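Local coordinates for protein 3-HSA hydroxylase, oxygenase (Rhodococcus sp., PDB 2RFQ) that hydroxylates the steroid-derived phenol 3-HSA to the catechol 3,4-DHSA with reduced FMN and oxygen, as the oxygenase component of a two-component monooxygenase in cholesterol catabolism, at residues S86-L98 with W108-Y120. Numbering follows the deposited sequence. Where two conformers were deposited one is given.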
ATOM      1  N   SER A  86       3.782  -5.858 -31.150  1.00  9.36           N
ATOM      2  CA  SER A  86       4.726  -4.989 -31.851  1.00  9.34           C
ATOM      3  C   SER A  86       6.075  -5.005 -31.136  1.00  9.28           C
ATOM      4  O   SER A  86       7.132  -5.121 -31.753  1.00  8.78           O
ATOM      5  CB  SER A  86       4.185  -3.554 -31.930  1.00  9.60           C
ATOM      6  OG  SER A  86       3.063  -3.496 -32.828  1.00 11.01           O
ATOM      7  N   SER A  87       6.028  -4.912 -29.821  1.00  8.64           N
ATOM      8  CA  SER A  87       7.263  -4.883 -29.047  1.00  8.93           C
ATOM      9  C   SER A  87       8.076  -6.161 -29.220  1.00  9.15           C
ATOM     10  O   SER A  87       9.278  -6.117 -29.522  1.00  9.02           O
ATOM     11  CB  SER A  87       6.924  -4.706 -27.582  1.00  8.99           C
ATOM     12  OG  SER A  87       8.114  -4.436 -26.841  1.00  9.43           O
ATOM     13  N   ILE A  88       7.411  -7.311 -29.057  1.00  8.83           N
ATOM     14  CA  ILE A  88       8.127  -8.592 -29.072  1.00 10.42           C
ATOM     15  C   ILE A  88       8.627  -8.921 -30.488  1.00  9.84           C
ATOM     16  O   ILE A  88       9.818  -9.254 -30.684  1.00 10.07           O
ATOM     17  CB  ILE A  88       7.273  -9.705 -28.441  1.00 11.44           C
ATOM     18  CG1 ILE A  88       7.038  -9.359 -26.967  1.00 13.41           C
ATOM     19  CG2 ILE A  88       8.021 -11.020 -28.474  1.00 13.88           C
ATOM     20  CD1 ILE A  88       5.680  -9.808 -26.371  1.00 17.11           C
ATOM     21  N   ILE A  89       7.753  -8.799 -31.478  1.00  9.40           N
ATOM     22  CA  ILE A  89       8.182  -9.068 -32.853  0.50  8.97           C
ATOM     23  C   ILE A  89       9.277  -8.073 -33.280  1.00  9.19           C
ATOM     24  O   ILE A  89      10.236  -8.453 -33.939  1.00  9.12           O
ATOM     25  CB  ILE A  89       6.991  -9.103 -33.848  0.50  8.87           C
ATOM     26  CG1 ILE A  89       5.999 -10.211 -33.444  0.50  9.92           C
ATOM     27  CG2 ILE A  89       7.486  -9.332 -35.264  0.50  7.90           C
ATOM     28  CD1 ILE A  89       5.039 -10.639 -34.536  0.50  8.76           C
ATOM     29  N   GLY A  90       9.145  -6.817 -32.862  1.00  8.96           N
ATOM     30  CA  GLY A  90      10.144  -5.814 -33.205  1.00  8.87           C
ATOM     31  C   GLY A  90      11.508  -6.157 -32.611  1.00  9.02           C
ATOM     32  O   GLY A  90      12.538  -5.968 -33.255  1.00 10.27           O
ATOM     33  N   VAL A  91      11.522  -6.656 -31.374  1.00  8.57           N
ATOM     34  CA  VAL A  91      12.803  -6.937 -30.720  1.00  8.90           C
ATOM     35  C   VAL A  91      13.502  -8.148 -31.347  1.00  8.12           C
ATOM     36  O   VAL A  91      14.720  -8.292 -31.250  1.00  9.11           O
ATOM     37  CB  VAL A  91      12.669  -7.069 -29.187  1.00  9.37           C
ATOM     38  CG1 VAL A  91      12.437  -8.528 -28.772  1.00 10.86           C
ATOM     39  CG2 VAL A  91      13.940  -6.518 -28.514  1.00  9.52           C
ATOM     40  N   HIS A  92      12.734  -9.024 -32.007  1.00  7.41           N
ATOM     41  CA  HIS A  92      13.357 -10.175 -32.660  1.00  8.76           C
ATOM     42  C   HIS A  92      14.286  -9.749 -33.781  1.00  8.62           C
ATOM     43  O   HIS A  92      15.188 -10.489 -34.135  1.00  9.64           O
ATOM     44  CB  HIS A  92      12.308 -11.150 -33.170  1.00  9.23           C
ATOM     45  CG  HIS A  92      11.439 -11.673 -32.083  1.00  9.53           C
ATOM     46  ND1 HIS A  92      10.120 -12.019 -32.290  1.00 10.86           N
ATOM     47  CD2 HIS A  92      11.674 -11.837 -30.759  1.00 10.52           C
ATOM     48  CE1 HIS A  92       9.593 -12.416 -31.144  1.00 11.18           C
ATOM     49  NE2 HIS A  92      10.512 -12.309 -30.203  1.00 12.64           N
ATOM     50  N   ASN A  93      14.069  -8.557 -34.330  1.00  8.73           N
ATOM     51  CA  ASN A  93      14.951  -8.043 -35.402  1.00  8.31           C
ATOM     52  C   ASN A  93      16.295  -7.593 -34.846  1.00  9.58           C
ATOM     53  O   ASN A  93      17.310  -7.628 -35.543  1.00 10.74           O
ATOM     54  CB  ASN A  93      14.244  -6.955 -36.223  1.00  8.59           C
ATOM     55  CG  ASN A  93      13.099  -7.529 -37.068  1.00  8.99           C
ATOM     56  OD1 ASN A  93      12.944  -8.753 -37.163  1.00  9.08           O
ATOM     57  ND2 ASN A  93      12.278  -6.658 -37.648  1.00 10.50           N
ATOM     58  N   TRP A  94      16.279  -7.211 -33.577  1.00  9.09           N
ATOM     59  CA  TRP A  94      17.493  -6.967 -32.814  1.00  8.75           C
ATOM     60  C   TRP A  94      18.191  -8.316 -32.535  1.00  9.38           C
ATOM     61  O   TRP A  94      19.396  -8.473 -32.744  1.00  9.32           O
ATOM     62  CB  TRP A  94      17.141  -6.244 -31.492  1.00  9.25           C
ATOM     63  CG  TRP A  94      18.322  -5.959 -30.581  1.00  8.98           C
ATOM     64  CD1 TRP A  94      19.055  -4.798 -30.519  1.00  9.59           C
ATOM     65  CD2 TRP A  94      18.893  -6.847 -29.602  1.00  9.51           C
ATOM     66  NE1 TRP A  94      20.070  -4.920 -29.578  1.00  8.68           N
ATOM     67  CE2 TRP A  94      19.976  -6.157 -28.992  1.00  9.31           C
ATOM     68  CE3 TRP A  94      18.587  -8.146 -29.173  1.00  7.84           C
ATOM     69  CZ2 TRP A  94      20.754  -6.723 -27.991  1.00 10.34           C
ATOM     70  CZ3 TRP A  94      19.397  -8.725 -28.157  1.00  9.90           C
ATOM     71  CH2 TRP A  94      20.455  -8.009 -27.596  1.00  9.71           C
ATOM     72  N   HIS A  95      17.428  -9.288 -32.051  1.00  8.82           N
ATOM     73  CA  HIS A  95      18.004 -10.602 -31.715  1.00  9.32           C
ATOM     74  C   HIS A  95      18.637 -11.256 -32.948  1.00  9.79           C
ATOM     75  O   HIS A  95      19.764 -11.772 -32.876  1.00  8.82           O
ATOM     76  CB  HIS A  95      16.923 -11.523 -31.111  1.00  9.50           C
ATOM     77  CG  HIS A  95      17.471 -12.779 -30.491  1.00 10.07           C
ATOM     78  ND1 HIS A  95      16.652 -13.780 -30.017  1.00  9.47           N
ATOM     79  CD2 HIS A  95      18.745 -13.189 -30.254  1.00 10.41           C
ATOM     80  CE1 HIS A  95      17.392 -14.759 -29.517  1.00  9.85           C
ATOM     81  NE2 HIS A  95      18.666 -14.419 -29.632  1.00 10.65           N
ATOM     82  N   LEU A  96      17.955 -11.192 -34.093  1.00  9.87           N
ATOM     83  CA  LEU A  96      18.497 -11.827 -35.292  1.00 10.63           C
ATOM     84  C   LEU A  96      19.819 -11.204 -35.750  1.00 10.12           C
ATOM     85  O   LEU A  96      20.643 -11.878 -36.355  1.00 10.32           O
ATOM     86  CB  LEU A  96      17.478 -11.818 -36.433  1.00 11.46           C
ATOM     87  CG  LEU A  96      17.849 -12.679 -37.647  1.00 11.93           C
ATOM     88  CD1 LEU A  96      18.005 -14.147 -37.286  1.00 12.28           C
ATOM     89  CD2 LEU A  96      16.833 -12.510 -38.796  1.00 12.78           C
ATOM     90  N   ALA A  97      20.015  -9.916 -35.473  1.00  9.51           N
ATOM     91  CA  ALA A  97      21.267  -9.221 -35.799  1.00 10.23           C
ATOM     92  C   ALA A  97      22.483  -9.877 -35.150  1.00 10.37           C
ATOM     93  O   ALA A  97      23.606  -9.644 -35.584  1.00 10.31           O
ATOM     94  CB  ALA A  97      21.179  -7.772 -35.354  1.00 10.44           C
ATOM     95  N   LEU A  98      22.238 -10.656 -34.087  1.00 10.16           N
ATOM     96  CA  LEU A  98      23.301 -11.308 -33.334  1.00 10.65           C
ATOM     97  C   LEU A  98      23.620 -12.696 -33.884  1.00 10.34           C
ATOM     98  O   LEU A  98      24.708 -13.223 -33.629  1.00  9.78           O
ATOM     99  CB  LEU A  98      22.961 -11.390 -31.837  1.00 11.17           C
ATOM    100  CG  LEU A  98      22.591 -10.083 -31.116  1.00 14.28           C
ATOM    101  CD1 LEU A  98      22.098 -10.367 -29.695  1.00 13.38           C
ATOM    102  CD2 LEU A  98      23.787  -9.175 -31.073  1.00 14.83           C
ATOM    103  N   TRP A 108      16.307 -12.760 -44.358  1.00 10.18           N
ATOM    104  CA  TRP A 108      16.057 -11.464 -45.002  1.00 10.81           C
ATOM    105  C   TRP A 108      16.651 -11.321 -46.403  1.00 11.27           C
ATOM    106  O   TRP A 108      16.467 -10.275 -47.054  1.00 11.56           O
ATOM    107  CB  TRP A 108      16.596 -10.328 -44.124  1.00 10.57           C
ATOM    108  CG  TRP A 108      15.781 -10.054 -42.869  1.00 11.27           C
ATOM    109  CD1 TRP A 108      14.410 -10.088 -42.743  1.00 11.45           C
ATOM    110  CD2 TRP A 108      16.293  -9.655 -41.594  1.00 11.27           C
ATOM    111  NE1 TRP A 108      14.043  -9.765 -41.444  1.00 10.93           N
ATOM    112  CE2 TRP A 108      15.178  -9.491 -40.722  1.00 10.84           C
ATOM    113  CE3 TRP A 108      17.587  -9.439 -41.091  1.00  9.83           C
ATOM    114  CZ2 TRP A 108      15.322  -9.101 -39.383  1.00 10.85           C
ATOM    115  CZ3 TRP A 108      17.732  -9.046 -39.758  1.00 10.78           C
ATOM    116  CH2 TRP A 108      16.602  -8.880 -38.917  1.00 10.83           C
ATOM    117  N   GLY A 109      17.348 -12.352 -46.870  1.00 12.26           N
ATOM    118  CA  GLY A 109      18.049 -12.274 -48.146  1.00 11.99           C
ATOM    119  C   GLY A 109      17.182 -11.903 -49.337  1.00 12.80           C
ATOM    120  O   GLY A 109      17.691 -11.321 -50.303  1.00 13.38           O
ATOM    121  N   ASN A 110      15.891 -12.238 -49.293  1.00 12.58           N
ATOM    122  CA  ASN A 110      14.989 -11.944 -50.417  1.00 13.33           C
ATOM    123  C   ASN A 110      13.928 -10.906 -50.081  1.00 13.29           C
ATOM    124  O   ASN A 110      13.307 -10.323 -50.977  1.00 13.17           O
ATOM    125  CB  ASN A 110      14.312 -13.223 -50.921  1.00 14.45           C
ATOM    126  CG  ASN A 110      15.283 -14.164 -51.646  1.00 18.01           C
ATOM    127  OD1 ASN A 110      15.281 -15.381 -51.403  1.00 24.69           O
ATOM    128  ND2 ASN A 110      16.112 -13.611 -52.519  1.00 19.66           N
ATOM    129  N   ASP A 111      13.746 -10.662 -48.786  1.00 11.98           N
ATOM    130  CA  ASP A 111      12.652  -9.827 -48.304  1.00 12.35           C
ATOM    131  C   ASP A 111      13.018  -9.345 -46.904  1.00 11.32           C
ATOM    132  O   ASP A 111      12.941 -10.097 -45.926  1.00 11.45           O
ATOM    133  CB  ASP A 111      11.343 -10.646 -48.300  1.00 12.84           C
ATOM    134  CG  ASP A 111      10.126  -9.857 -47.816  1.00 14.80           C
ATOM    135  OD1 ASP A 111      10.276  -8.721 -47.309  1.00 13.97           O
ATOM    136  OD2 ASP A 111       9.004 -10.404 -47.945  1.00 15.04           O
ATOM    137  N   THR A 112      13.419  -8.080 -46.811  1.00 10.41           N
ATOM    138  CA  THR A 112      13.858  -7.531 -45.519  1.00 10.64           C
ATOM    139  C   THR A 112      12.708  -7.143 -44.605  1.00 10.43           C
ATOM    140  O   THR A 112      12.945  -6.661 -43.494  1.00 10.67           O
ATOM    141  CB  THR A 112      14.827  -6.339 -45.676  1.00 10.77           C
ATOM    142  OG1 THR A 112      14.191  -5.295 -46.428  1.00 12.40           O
ATOM    143  CG2 THR A 112      16.069  -6.798 -46.442  1.00 11.97           C
ATOM    144  N   ASP A 113      11.474  -7.362 -45.047  1.00 10.07           N
ATOM    145  CA  ASP A 113      10.295  -7.150 -44.177  1.00  9.80           C
ATOM    146  C   ASP A 113       9.817  -8.423 -43.476  1.00  9.91           C
ATOM    147  O   ASP A 113       8.825  -8.403 -42.768  1.00  8.57           O
ATOM    148  CB  ASP A 113       9.132  -6.540 -44.976  1.00 10.11           C
ATOM    149  CG  ASP A 113       9.417  -5.128 -45.424  1.00 11.84           C
ATOM    150  OD1 ASP A 113       9.667  -4.257 -44.561  1.00 12.78           O
ATOM    151  OD2 ASP A 113       9.405  -4.896 -46.648  1.00 14.97           O
ATOM    152  N   VAL A 114      10.500  -9.542 -43.689  1.00  9.74           N
ATOM    153  CA  VAL A 114      10.090 -10.784 -43.023  1.00  9.60           C
ATOM    154  C   VAL A 114      10.145 -10.618 -41.487  1.00  9.68           C
ATOM    155  O   VAL A 114      11.050  -9.967 -40.967  1.00  8.76           O
ATOM    156  CB  VAL A 114      10.960 -11.960 -43.510  1.00  9.62           C
ATOM    157  CG1 VAL A 114      10.838 -13.177 -42.586  1.00 10.11           C
ATOM    158  CG2 VAL A 114      10.575 -12.311 -44.961  1.00 10.35           C
ATOM    159  N   ARG A 115       9.170 -11.212 -40.794  1.00  8.46           N
ATOM    160  CA  ARG A 115       9.049 -11.143 -39.336  1.00  9.40           C
ATOM    161  C   ARG A 115       9.300 -12.512 -38.699  1.00  9.04           C
ATOM    162  O   ARG A 115       9.132 -13.571 -39.334  1.00  8.52           O
ATOM    163  CB  ARG A 115       7.659 -10.649 -38.938  1.00  9.51           C
ATOM    164  CG  ARG A 115       7.440  -9.169 -39.230  1.00 10.81           C
ATOM    165  CD  ARG A 115       6.055  -8.736 -38.785  1.00 10.64           C
ATOM    166  NE  ARG A 115       4.993  -9.105 -39.720  1.00 10.22           N
ATOM    167  CZ  ARG A 115       4.658  -8.379 -40.794  1.00 12.96           C
ATOM    168  NH1 ARG A 115       5.338  -7.264 -41.113  1.00 10.92           N
ATOM    169  NH2 ARG A 115       3.664  -8.789 -41.580  1.00 12.20           N
ATOM    170  N   ILE A 116       9.675 -12.453 -37.433  1.00  8.93           N
ATOM    171  CA  ILE A 116      10.061 -13.638 -36.659  1.00  9.51           C
ATOM    172  C   ILE A 116       9.260 -13.571 -35.364  1.00 10.42           C
ATOM    173  O   ILE A 116       9.130 -12.483 -34.792  1.00 10.97           O
ATOM    174  CB  ILE A 116      11.590 -13.539 -36.308  1.00 10.52           C
ATOM    175  CG1 ILE A 116      12.450 -13.500 -37.578  1.00  9.66           C
ATOM    176  CG2 ILE A 116      12.068 -14.699 -35.445  1.00  9.63           C
ATOM    177  CD1 ILE A 116      12.942 -12.108 -37.903  1.00 13.98           C
ATOM    178  N   SER A 117       8.705 -14.702 -34.913  1.00  9.28           N
ATOM    179  CA  SER A 117       8.049 -14.729 -33.590  1.00  9.49           C
ATOM    180  C   SER A 117       8.954 -15.487 -32.638  1.00  9.46           C
ATOM    181  O   SER A 117      10.005 -15.992 -33.064  1.00  9.28           O
ATOM    182  CB  SER A 117       6.631 -15.322 -33.650  1.00 10.01           C
ATOM    183  OG  SER A 117       6.640 -16.728 -33.848  1.00 10.72           O
ATOM    184  N   SER A 118       8.598 -15.554 -31.358  1.00  8.47           N
ATOM    185  CA  SER A 118       9.480 -16.285 -30.443  1.00  8.28           C
ATOM    186  C   SER A 118       8.738 -16.999 -29.356  1.00  8.73           C
ATOM    187  O   SER A 118       7.553 -16.748 -29.123  1.00  8.64           O
ATOM    188  CB  SER A 118      10.453 -15.319 -29.759  1.00  9.34           C
ATOM    189  OG  SER A 118       9.717 -14.465 -28.880  1.00  9.85           O
ATOM    190  N   SER A 119       9.461 -17.877 -28.671  1.00  8.31           N
ATOM    191  CA  SER A 119       9.015 -18.358 -27.370  1.00  8.86           C
ATOM    192  C   SER A 119      10.302 -18.725 -26.664  1.00  9.80           C
ATOM    193  O   SER A 119      10.941 -19.707 -27.021  1.00  9.61           O
ATOM    194  CB  SER A 119       8.082 -19.562 -27.520  1.00  9.30           C
ATOM    195  OG  SER A 119       7.669 -20.059 -26.247  1.00 11.17           O
ATOM    196  N   TYR A 120      10.723 -17.891 -25.712  1.00 10.98           N
ATOM    197  CA  TYR A 120      12.079 -18.076 -25.145  1.00 11.69           C
ATOM    198  C   TYR A 120      12.149 -18.998 -23.941  1.00 12.66           C
ATOM    199  O   TYR A 120      13.244 -19.482 -23.587  1.00 12.86           O
ATOM    200  CB  TYR A 120      12.717 -16.726 -24.808  1.00 12.31           C
ATOM    201  CG  TYR A 120      13.063 -15.863 -26.000  1.00 12.31           C
ATOM    202  CD1 TYR A 120      14.007 -16.276 -26.950  1.00 10.83           C
ATOM    203  CD2 TYR A 120      12.464 -14.608 -26.165  1.00 12.90           C
ATOM    204  CE1 TYR A 120      14.330 -15.439 -28.046  1.00 11.01           C
ATOM    205  CE2 TYR A 120      12.776 -13.776 -27.234  1.00 12.21           C
ATOM    206  CZ  TYR A 120      13.714 -14.203 -28.184  1.00 13.32           C
ATOM    207  OH  TYR A 120      14.059 -13.387 -29.249  1.00 12.37           O
TER
HETATM  208  O   HOH W   1      10.497  -9.770 -36.506  1.00  7.93           O
HETATM  209  O   HOH W   2      10.589  -7.380 -39.777  1.00  9.01           O
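H92 and I116 join helix 80-96 to the edge of the beta domain, a worked example of how an acyl-CoA dehydrogenase-type fold couples its N-terminal helices to the sheet beside the probable flavin site. Helix 86-96 runs nearly perpendicular to strand 116-119, at 98°, and the packing is tightest where H92 meets it. With CG beside its own backbone N (chi1 -60°), the imidazole lies along the strand; ND1 donates to I116 O at 2.7 Å, a bond near the ring plane but well above the carbonyl plane. At the far side of the ring, NE2 comes within 2.7 Å of S118 OG. H95 ND1 and Y120 OH share a hydrogen bond of 2.7 Å, the two rings meeting rim to rim. Farther along, L96 CD2 lies over one face of the W108 six-membered ring in a CH-pi contact, 3.6 Å from the ring centroid, while W108 NE1 is bonded to V114 O.

Between these, two waters mediate the contact: one accepts from I116 N and sits within bonding distance of I89 O and N93 OD1, though it may not serve both at once, and another joins N93 ND2, which also donates to F50 O, to V114 O. The turn D111-V114 beyond them, with its Asx turn at D111, reaches the solvent side. A leucine in place of H92 would probably leave I116 O without its side-chain donor and weaken the hold on the strand. S118 and Y120 probably line the FMN site, as in related enzymes; H95 bonds the Y120 hydroxyl and H92 the backbone of I116, so polar groups from the helix hold a strand that probably forms part of that pocket.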